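Local coordinates for thiamine pyrophosphokinase (Saccharomyces cerevisiae, PDB 1IG0), which transfers a pyrophosphate group from ATP to thiamine, yielding the cofactor thiamine diphosphate and AMP, and works as a homodimer, at residues I19-I31 with L226-D240. Residues are numbered along the deposited sequence; the frame is centred on the assembly and turned at random.
Sequences INIRNKMNLKELI and LIFLIKKNGTLIEYD
Met25 and Ile237 project together from the inner face of two paired strands, with Met25 CE 3.5 Å from Ile237 CG2. The same methionine turns its sulfur to Phe228 of the other sheet: SD stands 4.8 Å from the ring centroid and 51° off the ring normal, an oblique Met-aromatic contact. Its chain starts between the backbone N and carbonyl carbon (chi1 61°), then bends at chi2 and chi3, which lets sulfur and methyl serve different neighbours. Over one face of the Phe228 ring sits Leu30 CD1, 3.7 Å from the centroid, a CH-pi contact displaced toward the rim; Leu27 CD2 reaches Phe228 CZ and, with CG, also packs on Ile237 CG2.

Strands 23-26 and 235-238 run parallel, and Met25 pairs with Ile237 in their ladder, which puts both side chains on the face turned to Phe228. Bonds from Leu236 N to Asn23 O (2.7 Å) and from Glu238 N to Met25 O interleave with those of Met25 N to Leu236 O and Leu27 N to Glu238 O. Where the ladder begins, at its N-terminal end, Gly234 O accepts from Arg22 N and, weakly, Asn23 N, while Arg22 NH1 meets Lys232 O at 3.0 Å from above the carbonyl plane. Lys24 and Leu236 run alongside each other on the opposite face.

Beyond the ladder, Asn26 OD1 receives Lys28 N on an in-plane lone pair (3.1 Å), an Asx turn opening the helical turn that carries Leu30. A water links that oxygen to the backbone N of Asp240, the N-cap of helix 241-247, whose OD1 accepts from Phe243 N. Leu306 of strand 304-310 touches both Phe228 and Ile237. Backbone pairing thus secures strand 23-26, outermost in its sheet within this chain, while apolar, sulfur and aromatic contacts join the two layers of a beta sandwich.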
loop_
_atom_site.group_PDB
_atom_site.type_symbol
_atom_site.label_atom_id
_atom_site.label_comp_id
_atom_site.label_asym_id
_atom_site.label_seq_id
_atom_site.Cartn_x
_atom_site.Cartn_y
_atom_site.Cartn_z
ATOM N N ILE B 19 29.201 -13.110 10.520
ATOM C CA ILE B 19 27.767 -12.984 10.728
ATOM C C ILE B 19 27.066 -14.244 11.221
ATOM O O ILE B 19 27.582 -15.356 11.107
ATOM C CB ILE B 19 27.074 -12.555 9.428
ATOM C CG1 ILE B 19 27.229 -13.659 8.379
ATOM C CG2 ILE B 19 27.686 -11.260 8.914
ATOM C CD1 ILE B 19 26.367 -13.472 7.146
ATOM N N ASN B 20 25.864 -14.053 11.752
ATOM C CA ASN B 20 25.070 -15.158 12.260
ATOM C C ASN B 20 23.705 -15.215 11.589
ATOM O O ASN B 20 22.929 -14.258 11.633
ATOM C CB ASN B 20 24.916 -15.038 13.775
ATOM C CG ASN B 20 26.226 -15.248 14.507
ATOM O OD1 ASN B 20 26.812 -16.330 14.455
ATOM N ND2 ASN B 20 26.694 -14.212 15.190
ATOM N N ILE B 21 23.431 -16.351 10.959
ATOM C CA ILE B 21 22.179 -16.582 10.260
ATOM C C ILE B 21 21.172 -17.206 11.207
ATOM O O ILE B 21 21.351 -18.322 11.694
ATOM C CB ILE B 21 22.404 -17.511 9.056
ATOM C CG1 ILE B 21 23.412 -16.862 8.104
ATOM C CG2 ILE B 21 21.088 -17.786 8.344
ATOM C CD1 ILE B 21 23.949 -17.795 7.035
ATOM N N ARG B 22 20.103 -16.474 11.459
ATOM C CA ARG B 22 19.074 -16.941 12.353
ATOM C C ARG B 22 17.899 -17.617 11.658
ATOM O O ARG B 22 17.110 -18.309 12.291
ATOM C CB ARG B 22 18.568 -15.770 13.152
ATOM C CG ARG B 22 17.553 -16.180 14.142
ATOM C CD ARG B 22 16.794 -14.959 14.576
ATOM N NE ARG B 22 15.781 -15.209 15.606
ATOM C CZ ARG B 22 15.014 -14.278 16.163
ATOM N NH1 ARG B 22 15.137 -13.015 15.802
ATOM N NH2 ARG B 22 14.099 -14.624 17.059
ATOM N N ASN B 23 17.779 -17.374 10.358
ATOM C CA ASN B 23 16.718 -17.952 9.557
ATOM C C ASN B 23 17.084 -18.026 8.084
ATOM O O ASN B 23 17.675 -17.071 7.554
ATOM C CB ASN B 23 15.421 -17.149 9.700
ATOM C CG ASN B 23 14.847 -17.220 11.089
ATOM O OD1 ASN B 23 14.428 -18.282 11.548
ATOM N ND2 ASN B 23 14.834 -16.087 11.778
ATOM N N LYS B 24 16.776 -19.165 7.440
ATOM C CA LYS B 24 17.014 -19.355 5.998
ATOM C C LYS B 24 15.679 -19.633 5.310
ATOM O O LYS B 24 14.815 -20.337 5.842
ATOM C CB LYS B 24 17.969 -20.523 5.721
ATOM C CG LYS B 24 19.422 -20.197 5.980
ATOM C CD LYS B 24 20.273 -21.360 5.511
ATOM C CE LYS B 24 21.764 -21.106 5.637
ATOM N NZ LYS B 24 22.592 -22.172 4.990
ATOM N N MET B 25 15.503 -19.061 4.130
ATOM C CA MET B 25 14.277 -19.276 3.375
ATOM C C MET B 25 14.495 -19.118 1.877
ATOM O O MET B 25 15.301 -18.298 1.443
ATOM C CB MET B 25 13.183 -18.310 3.829
ATOM C CG MET B 25 13.544 -16.857 3.631
ATOM S SD MET B 25 12.305 -15.931 2.714
ATOM C CE MET B 25 12.922 -16.101 1.041
ATOM N N ASN B 26 13.778 -19.913 1.087
ATOM C CA ASN B 26 13.886 -19.845 -0.365
ATOM C C ASN B 26 12.627 -19.151 -0.873
ATOM O O ASN B 26 11.524 -19.463 -0.430
ATOM C CB ASN B 26 13.994 -21.253 -0.959
ATOM C CG ASN B 26 14.404 -21.242 -2.421
ATOM O OD1 ASN B 26 13.706 -20.690 -3.271
ATOM N ND2 ASN B 26 15.545 -21.854 -2.719
ATOM N N LEU B 27 12.794 -18.208 -1.796
ATOM C CA LEU B 27 11.662 -17.464 -2.340
ATOM C C LEU B 27 10.550 -18.339 -2.907
ATOM O O LEU B 27 9.371 -18.022 -2.759
ATOM C CB LEU B 27 12.144 -16.486 -3.416
ATOM C CG LEU B 27 12.938 -15.279 -2.909
ATOM C CD1 LEU B 27 13.413 -14.445 -4.087
ATOM C CD2 LEU B 27 12.062 -14.446 -1.983
ATOM N N LYS B 28 10.921 -19.439 -3.553
ATOM C CA LYS B 28 9.933 -20.341 -4.138
ATOM C C LYS B 28 9.009 -20.964 -3.100
ATOM O O LYS B 28 7.843 -21.243 -3.382
ATOM C CB LYS B 28 10.630 -21.454 -4.922
ATOM C CG LYS B 28 11.202 -21.004 -6.251
ATOM C CD LYS B 28 11.972 -22.125 -6.923
ATOM C CE LYS B 28 12.502 -21.688 -8.276
ATOM N NZ LYS B 28 13.470 -22.672 -8.827
ATOM N N GLU B 29 9.531 -21.176 -1.897
ATOM C CA GLU B 29 8.758 -21.790 -0.825
ATOM C C GLU B 29 7.593 -20.918 -0.367
ATOM O O GLU B 29 6.672 -21.399 0.294
ATOM C CB GLU B 29 9.679 -22.114 0.352
ATOM C CG GLU B 29 10.954 -22.828 -0.074
ATOM C CD GLU B 29 11.799 -23.288 1.094
ATOM O OE1 GLU B 29 12.057 -22.472 2.005
ATOM O OE2 GLU B 29 12.213 -24.467 1.093
ATOM N N LEU B 30 7.634 -19.636 -0.720
ATOM C CA LEU B 30 6.563 -18.715 -0.353
ATOM C C LEU B 30 5.320 -19.054 -1.166
ATOM O O LEU B 30 4.194 -18.806 -0.735
ATOM C CB LEU B 30 6.974 -17.266 -0.641
ATOM C CG LEU B 30 8.115 -16.657 0.180
ATOM C CD1 LEU B 30 8.507 -15.314 -0.414
ATOM C CD2 LEU B 30 7.687 -16.497 1.630
ATOM N N ILE B 31 5.541 -19.628 -2.345
ATOM C CA ILE B 31 4.458 -19.997 -3.249
ATOM C C ILE B 31 4.214 -21.503 -3.272
ATOM O O ILE B 31 3.071 -21.952 -3.352
ATOM C CB ILE B 31 4.768 -19.535 -4.687
ATOM C CG1 ILE B 31 4.993 -18.022 -4.707
ATOM C CG2 ILE B 31 3.625 -19.916 -5.621
ATOM C CD1 ILE B 31 5.510 -17.494 -6.032
ATOM N N LEU B 226 5.619 -9.933 -4.167
ATOM C CA LEU B 226 5.493 -10.995 -3.189
ATOM C C LEU B 226 5.818 -10.144 -1.967
ATOM O O LEU B 226 6.858 -9.483 -1.926
ATOM C CB LEU B 226 6.558 -12.077 -3.378
ATOM C CG LEU B 226 6.309 -13.141 -4.449
ATOM C CD1 LEU B 226 7.477 -14.117 -4.472
ATOM C CD2 LEU B 226 5.013 -13.877 -4.148
ATOM N N ILE B 227 4.921 -10.121 -0.993
ATOM C CA ILE B 227 5.137 -9.311 0.193
ATOM C C ILE B 227 5.084 -10.214 1.406
ATOM O O ILE B 227 4.103 -10.928 1.615
ATOM C CB ILE B 227 4.053 -8.218 0.302
ATOM C CG1 ILE B 227 4.003 -7.416 -1.003
ATOM C CG2 ILE B 227 4.349 -7.297 1.479
ATOM C CD1 ILE B 227 2.821 -6.465 -1.103
ATOM N N PHE B 228 6.148 -10.187 2.200
ATOM C CA PHE B 228 6.222 -11.032 3.381
ATOM C C PHE B 228 7.098 -10.427 4.469
ATOM O O PHE B 228 7.756 -9.410 4.255
ATOM C CB PHE B 228 6.745 -12.411 2.982
ATOM C CG PHE B 228 8.060 -12.371 2.260
ATOM C CD1 PHE B 228 9.248 -12.619 2.938
ATOM C CD2 PHE B 228 8.112 -12.070 0.902
ATOM C CE1 PHE B 228 10.473 -12.567 2.272
ATOM C CE2 PHE B 228 9.331 -12.015 0.230
ATOM C CZ PHE B 228 10.513 -12.265 0.916
ATOM N N LEU B 229 7.109 -11.061 5.635
ATOM C CA LEU B 229 7.892 -10.555 6.752
ATOM C C LEU B 229 9.256 -11.210 6.888
ATOM O O LEU B 229 9.407 -12.418 6.696
ATOM C CB LEU B 229 7.105 -10.717 8.056
ATOM C CG LEU B 229 7.703 -10.078 9.314
ATOM C CD1 LEU B 229 6.586 -9.657 10.254
ATOM C CD2 LEU B 229 8.651 -11.053 9.992
ATOM N N ILE B 230 10.245 -10.385 7.215
ATOM C CA ILE B 230 11.616 -10.827 7.418
ATOM C C ILE B 230 11.916 -10.735 8.914
ATOM O O ILE B 230 11.881 -9.650 9.496
ATOM C CB ILE B 230 12.607 -9.927 6.640
ATOM C CG1 ILE B 230 12.492 -10.208 5.138
ATOM C CG2 ILE B 230 14.028 -10.147 7.140
ATOM C CD1 ILE B 230 12.835 -11.631 4.751
ATOM N N LYS B 231 12.194 -11.875 9.536
ATOM C CA LYS B 231 12.496 -11.901 10.963
ATOM C C LYS B 231 13.812 -11.188 11.261
ATOM O O LYS B 231 14.749 -11.204 10.461
ATOM C CB LYS B 231 12.562 -13.344 11.469
ATOM C CG LYS B 231 11.229 -14.095 11.453
ATOM C CD LYS B 231 10.473 -13.996 12.778
ATOM C CE LYS B 231 9.524 -12.801 12.855
ATOM N NZ LYS B 231 8.833 -12.718 14.186
ATOM N N LYS B 232 13.865 -10.565 12.430
ATOM C CA LYS B 232 15.028 -9.820 12.894
ATOM C C LYS B 232 16.249 -10.700 13.152
ATOM O O LYS B 232 16.155 -11.925 13.182
ATOM C CB LYS B 232 14.668 -9.103 14.194
ATOM C CG LYS B 232 14.199 -10.078 15.269
ATOM C CD LYS B 232 13.826 -9.397 16.574
ATOM C CE LYS B 232 13.366 -10.437 17.586
ATOM N NZ LYS B 232 13.038 -9.847 18.910
ATOM N N ASN B 233 17.393 -10.047 13.337
ATOM C CA ASN B 233 18.654 -10.708 13.658
ATOM C C ASN B 233 19.327 -11.602 12.617
ATOM O O ASN B 233 20.152 -12.446 12.968
ATOM C CB ASN B 233 18.479 -11.483 14.963
ATOM C CG ASN B 233 18.164 -10.575 16.136
ATOM O OD1 ASN B 233 17.573 -11.008 17.122
ATOM N ND2 ASN B 233 18.569 -9.311 16.039
ATOM N N GLY B 234 18.989 -11.426 11.345
ATOM C CA GLY B 234 19.642 -12.218 10.319
ATOM C C GLY B 234 18.823 -13.268 9.600
ATOM O O GLY B 234 18.578 -14.348 10.134
ATOM N N THR B 235 18.411 -12.949 8.377
ATOM C CA THR B 235 17.631 -13.865 7.554
ATOM C C THR B 235 18.311 -14.005 6.201
ATOM O O THR B 235 18.635 -13.009 5.554
ATOM C CB THR B 235 16.192 -13.347 7.327
ATOM O OG1 THR B 235 15.465 -13.382 8.560
ATOM C CG2 THR B 235 15.472 -14.209 6.303
ATOM N N LEU B 236 18.532 -15.246 5.782
ATOM C CA LEU B 236 19.170 -15.504 4.501
ATOM C C LEU B 236 18.128 -15.884 3.460
ATOM O O LEU B 236 17.463 -16.915 3.579
ATOM C CB LEU B 236 20.196 -16.633 4.630
ATOM C CG LEU B 236 20.965 -16.973 3.348
ATOM C CD1 LEU B 236 21.911 -15.832 3.003
ATOM C CD2 LEU B 236 21.738 -18.267 3.539
ATOM N N ILE B 237 17.982 -15.039 2.446
ATOM C CA ILE B 237 17.037 -15.291 1.367
ATOM C C ILE B 237 17.768 -16.057 0.270
ATOM O O ILE B 237 18.780 -15.592 -0.257
ATOM C CB ILE B 237 16.494 -13.971 0.788
ATOM C CG1 ILE B 237 15.775 -13.184 1.884
ATOM C CG2 ILE B 237 15.557 -14.260 -0.378
ATOM C CD1 ILE B 237 15.367 -11.800 1.466
ATOM N N GLU B 238 17.257 -17.236 -0.067
ATOM C CA GLU B 238 17.880 -18.062 -1.092
ATOM C C GLU B 238 17.058 -18.123 -2.372
ATOM O O GLU B 238 15.831 -18.018 -2.346
ATOM C CB GLU B 238 18.106 -19.476 -0.550
ATOM C CG GLU B 238 18.997 -19.523 0.680
ATOM C CD GLU B 238 19.304 -20.939 1.120
ATOM O OE1 GLU B 238 19.792 -21.730 0.286
ATOM O OE2 GLU B 238 19.064 -21.263 2.301
ATOM N N TYR B 239 17.747 -18.286 -3.496
ATOM C CA TYR B 239 17.087 -18.369 -4.789
ATOM C C TYR B 239 17.975 -18.986 -5.857
ATOM O O TYR B 239 19.191 -18.795 -5.861
ATOM C CB TYR B 239 16.626 -16.977 -5.239
ATOM C CG TYR B 239 17.661 -15.884 -5.065
ATOM C CD1 TYR B 239 18.748 -15.766 -5.937
ATOM C CD2 TYR B 239 17.559 -14.970 -4.016
ATOM C CE1 TYR B 239 19.707 -14.759 -5.764
ATOM C CE2 TYR B 239 18.509 -13.963 -3.834
ATOM C CZ TYR B 239 19.580 -13.861 -4.709
ATOM O OH TYR B 239 20.518 -12.867 -4.521
ATOM N N ASP B 240 17.356 -19.754 -6.747
ATOM C CA ASP B 240 18.081 -20.368 -7.847
ATOM C C ASP B 240 18.359 -19.239 -8.833
ATOM O O ASP B 240 17.461 -18.464 -9.168
ATOM C CB ASP B 240 17.231 -21.455 -8.508
ATOM C CG ASP B 240 17.761 -21.861 -9.867
ATOM O OD1 ASP B 240 17.135 -21.493 -10.884
ATOM O OD2 ASP B 240 18.807 -22.540 -9.921
HETATM O O HOH W 1 14.803 -20.804 -6.127
HETATM O O HOH W 2 17.238 -22.905 -0.347
HETATM O O HOH W 3 14.714 -22.847 -11.047
#